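Local coordinates for 3-oxoacyl-(Acyl-carrier protein) synthase (PDB 4EFI), which probably catalyses the condensation of acyl groups with malonyl-acyl-carrier protein to give 3-oxoacyl-acyl-carrier protein, as a thiolase-fold synthase of the KAS III type, at residues A[261-272]-A[284-295]. Numbering follows the deposited sequence.
Sequences KDSYDAFLFHQA and AGLPAERVPVNI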
loop_
_atom_site.group_PDB
_atom_site.type_symbol
_atom_site.label_atom_id
_atom_site.label_comp_id
_atom_site.label_asym_id
_atom_site.label_seq_id
_atom_site.Cartn_x
_atom_site.Cartn_y
_atom_site.Cartn_z
ATOM N N LYS A 261 -4.303 -19.232 -13.587
ATOM C CA LYS A 261 -5.108 -18.400 -12.711
ATOM C C LYS A 261 -5.663 -19.160 -11.489
ATOM O O LYS A 261 -5.643 -18.654 -10.373
ATOM C CB LYS A 261 -6.258 -17.801 -13.525
ATOM C CG LYS A 261 -7.169 -16.874 -12.753
ATOM C CD LYS A 261 -8.398 -16.490 -13.576
ATOM C CE LYS A 261 -8.042 -15.654 -14.790
ATOM N NZ LYS A 261 -9.234 -15.435 -15.673
ATOM N N ASP A 262 -6.146 -20.384 -11.694
ATOM C CA ASP A 262 -6.786 -21.119 -10.604
ATOM C C ASP A 262 -5.793 -21.774 -9.640
ATOM O O ASP A 262 -6.193 -22.372 -8.638
ATOM C CB ASP A 262 -7.784 -22.141 -11.172
ATOM C CG ASP A 262 -9.087 -21.487 -11.625
ATOM O OD1 ASP A 262 -9.499 -20.481 -11.005
ATOM O OD2 ASP A 262 -9.701 -21.973 -12.593
ATOM N N SER A 263 -4.503 -21.636 -9.910
ATOM C CA SER A 263 -3.479 -22.117 -8.987
ATOM C C SER A 263 -2.942 -21.021 -8.040
ATOM O O SER A 263 -2.069 -21.286 -7.215
ATOM C CB SER A 263 -2.321 -22.746 -9.748
ATOM O OG SER A 263 -1.514 -21.768 -10.367
ATOM N N TYR A 264 -3.435 -19.792 -8.168
ATOM C CA TYR A 264 -3.109 -18.742 -7.205
ATOM C C TYR A 264 -3.937 -18.922 -5.941
ATOM O O TYR A 264 -5.106 -19.294 -5.998
ATOM C CB TYR A 264 -3.392 -17.364 -7.787
ATOM C CG TYR A 264 -2.296 -16.875 -8.716
ATOM C CD1 TYR A 264 -2.131 -17.410 -9.980
ATOM C CD2 TYR A 264 -1.423 -15.871 -8.316
ATOM C CE1 TYR A 264 -1.133 -16.982 -10.812
ATOM C CE2 TYR A 264 -0.414 -15.434 -9.152
ATOM C CZ TYR A 264 -0.284 -15.983 -10.386
ATOM O OH TYR A 264 0.735 -15.545 -11.198
ATOM N N ASP A 265 -3.326 -18.639 -4.802
ATOM C CA ASP A 265 -4.019 -18.706 -3.534
ATOM C C ASP A 265 -4.776 -17.425 -3.244
ATOM O O ASP A 265 -5.804 -17.429 -2.565
ATOM C CB ASP A 265 -3.032 -19.048 -2.416
ATOM C CG ASP A 265 -2.498 -20.440 -2.564
ATOM O OD1 ASP A 265 -3.307 -21.387 -2.427
ATOM O OD2 ASP A 265 -1.310 -20.635 -2.909
ATOM N N ALA A 266 -4.271 -16.306 -3.736
ATOM C CA ALA A 266 -4.944 -15.024 -3.557
ATOM C C ALA A 266 -4.451 -14.011 -4.571
ATOM O O ALA A 266 -3.284 -14.028 -4.976
ATOM C CB ALA A 266 -4.742 -14.485 -2.148
ATOM N N PHE A 267 -5.353 -13.099 -4.923
ATOM C CA PHE A 267 -5.074 -11.910 -5.712
ATOM C C PHE A 267 -5.323 -10.718 -4.797
ATOM O O PHE A 267 -6.464 -10.449 -4.419
ATOM C CB PHE A 267 -6.008 -11.849 -6.923
ATOM C CG PHE A 267 -5.906 -13.071 -7.822
ATOM C CD1 PHE A 267 -4.870 -13.213 -8.735
ATOM C CD2 PHE A 267 -6.835 -14.086 -7.726
ATOM C CE1 PHE A 267 -4.791 -14.351 -9.544
ATOM C CE2 PHE A 267 -6.748 -15.201 -8.518
ATOM C CZ PHE A 267 -5.729 -15.338 -9.419
ATOM N N LEU A 268 -4.247 -10.029 -4.436
ATOM C CA LEU A 268 -4.270 -8.963 -3.437
ATOM C C LEU A 268 -4.269 -7.623 -4.133
ATOM O O LEU A 268 -3.248 -7.240 -4.715
ATOM C CB LEU A 268 -3.037 -9.102 -2.560
ATOM C CG LEU A 268 -2.895 -10.462 -1.885
ATOM C CD1 LEU A 268 -1.503 -10.634 -1.333
ATOM C CD2 LEU A 268 -3.926 -10.586 -0.775
ATOM N N PHE A 269 -5.397 -6.926 -4.095
ATOM C CA PHE A 269 -5.530 -5.621 -4.715
ATOM C C PHE A 269 -5.450 -4.526 -3.688
ATOM O O PHE A 269 -5.947 -4.658 -2.569
ATOM C CB PHE A 269 -6.887 -5.488 -5.406
ATOM C CG PHE A 269 -7.006 -6.271 -6.684
ATOM C CD1 PHE A 269 -7.289 -7.622 -6.652
ATOM C CD2 PHE A 269 -6.811 -5.664 -7.914
ATOM C CE1 PHE A 269 -7.391 -8.367 -7.834
ATOM C CE2 PHE A 269 -6.915 -6.396 -9.089
ATOM C CZ PHE A 269 -7.207 -7.753 -9.041
ATOM N N HIS A 270 -4.902 -3.392 -4.093
ATOM C CA HIS A 270 -5.054 -2.185 -3.321
ATOM C C HIS A 270 -6.523 -1.999 -3.032
ATOM O O HIS A 270 -7.367 -2.132 -3.937
ATOM C CB HIS A 270 -4.512 -0.996 -4.092
ATOM C CG HIS A 270 -4.980 0.326 -3.557
ATOM N ND1 HIS A 270 -4.796 0.690 -2.279
ATOM C CD2 HIS A 270 -5.661 1.370 -4.170
ATOM C CE1 HIS A 270 -5.321 1.908 -2.084
ATOM N NE2 HIS A 270 -5.850 2.322 -3.241
ATOM N N GLN A 271 -6.853 -1.699 -1.779
ATOM C CA GLN A 271 -8.234 -1.659 -1.318
ATOM C C GLN A 271 -8.858 -0.295 -1.602
ATOM O O GLN A 271 -9.111 0.497 -0.698
ATOM C CB GLN A 271 -8.292 -2.010 0.166
ATOM C CG GLN A 271 -7.717 -3.405 0.462
ATOM C CD GLN A 271 -8.689 -4.507 0.114
ATOM O OE1 GLN A 271 -9.691 -4.706 0.803
ATOM N NE2 GLN A 271 -8.391 -5.244 -0.960
ATOM N N ALA A 272 -9.080 -0.007 -2.876
ATOM C CA ALA A 272 -9.483 1.327 -3.292
ATOM C C ALA A 272 -10.877 1.680 -2.785
ATOM O O ALA A 272 -11.093 2.763 -2.226
ATOM C CB ALA A 272 -9.429 1.440 -4.817
ATOM N N ALA A 284 -11.511 -8.910 -14.768
ATOM C CA ALA A 284 -10.306 -9.733 -14.903
ATOM C C ALA A 284 -10.612 -11.225 -14.801
ATOM O O ALA A 284 -9.706 -12.055 -14.843
ATOM C CB ALA A 284 -9.277 -9.341 -13.857
ATOM N N GLY A 285 -11.886 -11.571 -14.660
ATOM C CA GLY A 285 -12.293 -12.963 -14.571
ATOM C C GLY A 285 -11.663 -13.699 -13.405
ATOM O O GLY A 285 -11.269 -14.862 -13.516
ATOM N N LEU A 286 -11.561 -13.017 -12.273
ATOM C CA LEU A 286 -10.972 -13.613 -11.099
ATOM C C LEU A 286 -12.054 -14.081 -10.165
ATOM O O LEU A 286 -13.064 -13.409 -9.984
ATOM C CB LEU A 286 -10.080 -12.612 -10.356
ATOM C CG LEU A 286 -8.935 -11.992 -11.149
ATOM C CD1 LEU A 286 -8.214 -10.993 -10.253
ATOM C CD2 LEU A 286 -7.972 -13.031 -11.666
ATOM N N PRO A 287 -11.841 -15.241 -9.550
ATOM C CA PRO A 287 -12.803 -15.782 -8.592
ATOM C C PRO A 287 -12.855 -14.932 -7.318
ATOM O O PRO A 287 -11.848 -14.747 -6.633
ATOM C CB PRO A 287 -12.272 -17.204 -8.330
ATOM C CG PRO A 287 -10.801 -17.124 -8.677
ATOM C CD PRO A 287 -10.668 -16.114 -9.752
ATOM N N ALA A 288 -14.034 -14.413 -6.996
ATOM C CA ALA A 288 -14.189 -13.430 -5.933
ATOM C C ALA A 288 -13.711 -13.926 -4.570
ATOM O O ALA A 288 -13.162 -13.160 -3.773
ATOM C CB ALA A 288 -15.633 -12.958 -5.853
ATOM N N GLU A 289 -13.881 -15.212 -4.293
ATOM C CA GLU A 289 -13.446 -15.731 -3.004
ATOM C C GLU A 289 -11.914 -15.694 -2.851
ATOM O O GLU A 289 -11.386 -15.725 -1.741
ATOM C CB GLU A 289 -13.995 -17.146 -2.780
ATOM C CG GLU A 289 -13.269 -18.265 -3.523
ATOM C CD GLU A 289 -13.617 -18.393 -4.991
ATOM O OE1 GLU A 289 -14.409 -17.591 -5.549
ATOM O OE2 GLU A 289 -13.074 -19.336 -5.600
ATOM N N ARG A 290 -11.194 -15.601 -3.963
ATOM C CA ARG A 290 -9.742 -15.527 -3.909
ATOM C C ARG A 290 -9.217 -14.096 -4.036
ATOM O O ARG A 290 -8.029 -13.877 -4.305
ATOM C CB ARG A 290 -9.134 -16.426 -4.958
ATOM C CG ARG A 290 -9.001 -17.846 -4.432
ATOM C CD ARG A 290 -8.886 -18.893 -5.518
ATOM N NE ARG A 290 -10.167 -19.290 -6.094
ATOM C CZ ARG A 290 -10.263 -20.078 -7.163
ATOM N NH1 ARG A 290 -9.162 -20.499 -7.761
ATOM N NH2 ARG A 290 -11.448 -20.441 -7.651
ATOM N N VAL A 291 -10.101 -13.134 -3.816
ATOM C CA VAL A 291 -9.757 -11.708 -3.841
ATOM C C VAL A 291 -10.055 -11.147 -2.447
ATOM O O VAL A 291 -11.162 -10.703 -2.183
ATOM C CB VAL A 291 -10.593 -10.961 -4.917
ATOM C CG1 VAL A 291 -10.238 -9.465 -4.952
ATOM C CG2 VAL A 291 -10.378 -11.571 -6.292
ATOM N N PRO A 292 -9.074 -11.195 -1.526
ATOM C CA PRO A 292 -9.356 -10.797 -0.135
ATOM C C PRO A 292 -9.696 -9.315 0.007
ATOM O O PRO A 292 -9.223 -8.469 -0.749
ATOM C CB PRO A 292 -8.040 -11.112 0.577
ATOM C CG PRO A 292 -7.436 -12.238 -0.266
ATOM C CD PRO A 292 -7.751 -11.829 -1.654
ATOM N N VAL A 293 -10.532 -9.022 0.992
ATOM C CA VAL A 293 -10.982 -7.662 1.257
ATOM C C VAL A 293 -10.950 -7.433 2.758
ATOM O O VAL A 293 -11.458 -8.250 3.541
ATOM C CB VAL A 293 -12.428 -7.431 0.741
ATOM C CG1 VAL A 293 -12.935 -6.056 1.125
ATOM C CG2 VAL A 293 -12.469 -7.585 -0.771
ATOM N N ASN A 294 -10.355 -6.327 3.170
ATOM C CA ASN A 294 -10.359 -5.920 4.582
ATOM C C ASN A 294 -10.730 -4.450 4.749
ATOM O O ASN A 294 -10.612 -3.887 5.841
ATOM C CB ASN A 294 -9.036 -6.236 5.296
ATOM C CG ASN A 294 -7.884 -5.369 4.822
ATOM O OD1 ASN A 294 -8.036 -4.574 3.901
ATOM N ND2 ASN A 294 -6.719 -5.531 5.436
ATOM N N ILE A 295 -11.274 -3.849 3.697
ATOM C CA ILE A 295 -11.652 -2.444 3.698
ATOM C C ILE A 295 -12.759 -2.195 4.721
ATOM O O ILE A 295 -12.909 -1.085 5.252
ATOM C CB ILE A 295 -12.018 -2.006 2.248
ATOM C CG1 ILE A 295 -11.786 -0.499 2.069
ATOM C CG2 ILE A 295 -13.409 -2.454 1.912
ATOM C CD1 ILE A 295 -12.149 0.036 0.698
HETATM O O HOH W 1 -7.064 -18.892 -7.923
HETATM O O HOH W 2 -7.578 -8.299 -3.000
#
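In the C-terminal half of this thiolase-like fold, edge strand 266-269 is flanked on one side by strand 323-331 and on the other by the loop 290-294, extended at 291-293, which returns from helix 274-283 and runs parallel to it. The direct backbone hydrogen bond between the two is Phe267 N to Arg290 O (2.9 Å, 166° at the hydrogen). Further along, Pro292 has no N-H to offer, and its CD lies against Phe267 O; a water takes over, giving hydrogens to Phe267 O and Pro292 O while accepting from Phe269 N. Beyond the strand, the chain of Gln271 folds back at chi2 (-78°), bringing its amide across to the loop. Gln271 OE1 accepts from Asn294 N (2.9 Å), which stands above the plane of the Gln271 side-chain carbonyl, while NE2 donates almost straight to Phe269 O (3.0 Å) and weakly to Pro292 O. Leu286 divides its methyls between two rings: CD2 sits over the centre of one Phe267 face, 3.9 Å from the centroid, and CD1 meets Phe269 CZ at the ring edge (3.6 Å). At the outer end, Lys261 NZ reaches Gly285 O (3.0 Å) at the Schellman end of helix 274-283. Arg290 lays its guanidinium over Pro287 CG; NE and NH2 both hold Glu289 OE2, whereas NH1 makes a salt bridge to Asp262 OD1 (3.3 Å), its hydrogen bond weak, and donates to a water shared by Lys261 O and Tyr264 O. The edge strand thus gains a second neighbour through one peptide N-H, a water and a side-chain amide, with apolar packing between them and the charged pairs across the contact gathered at its more exposed end.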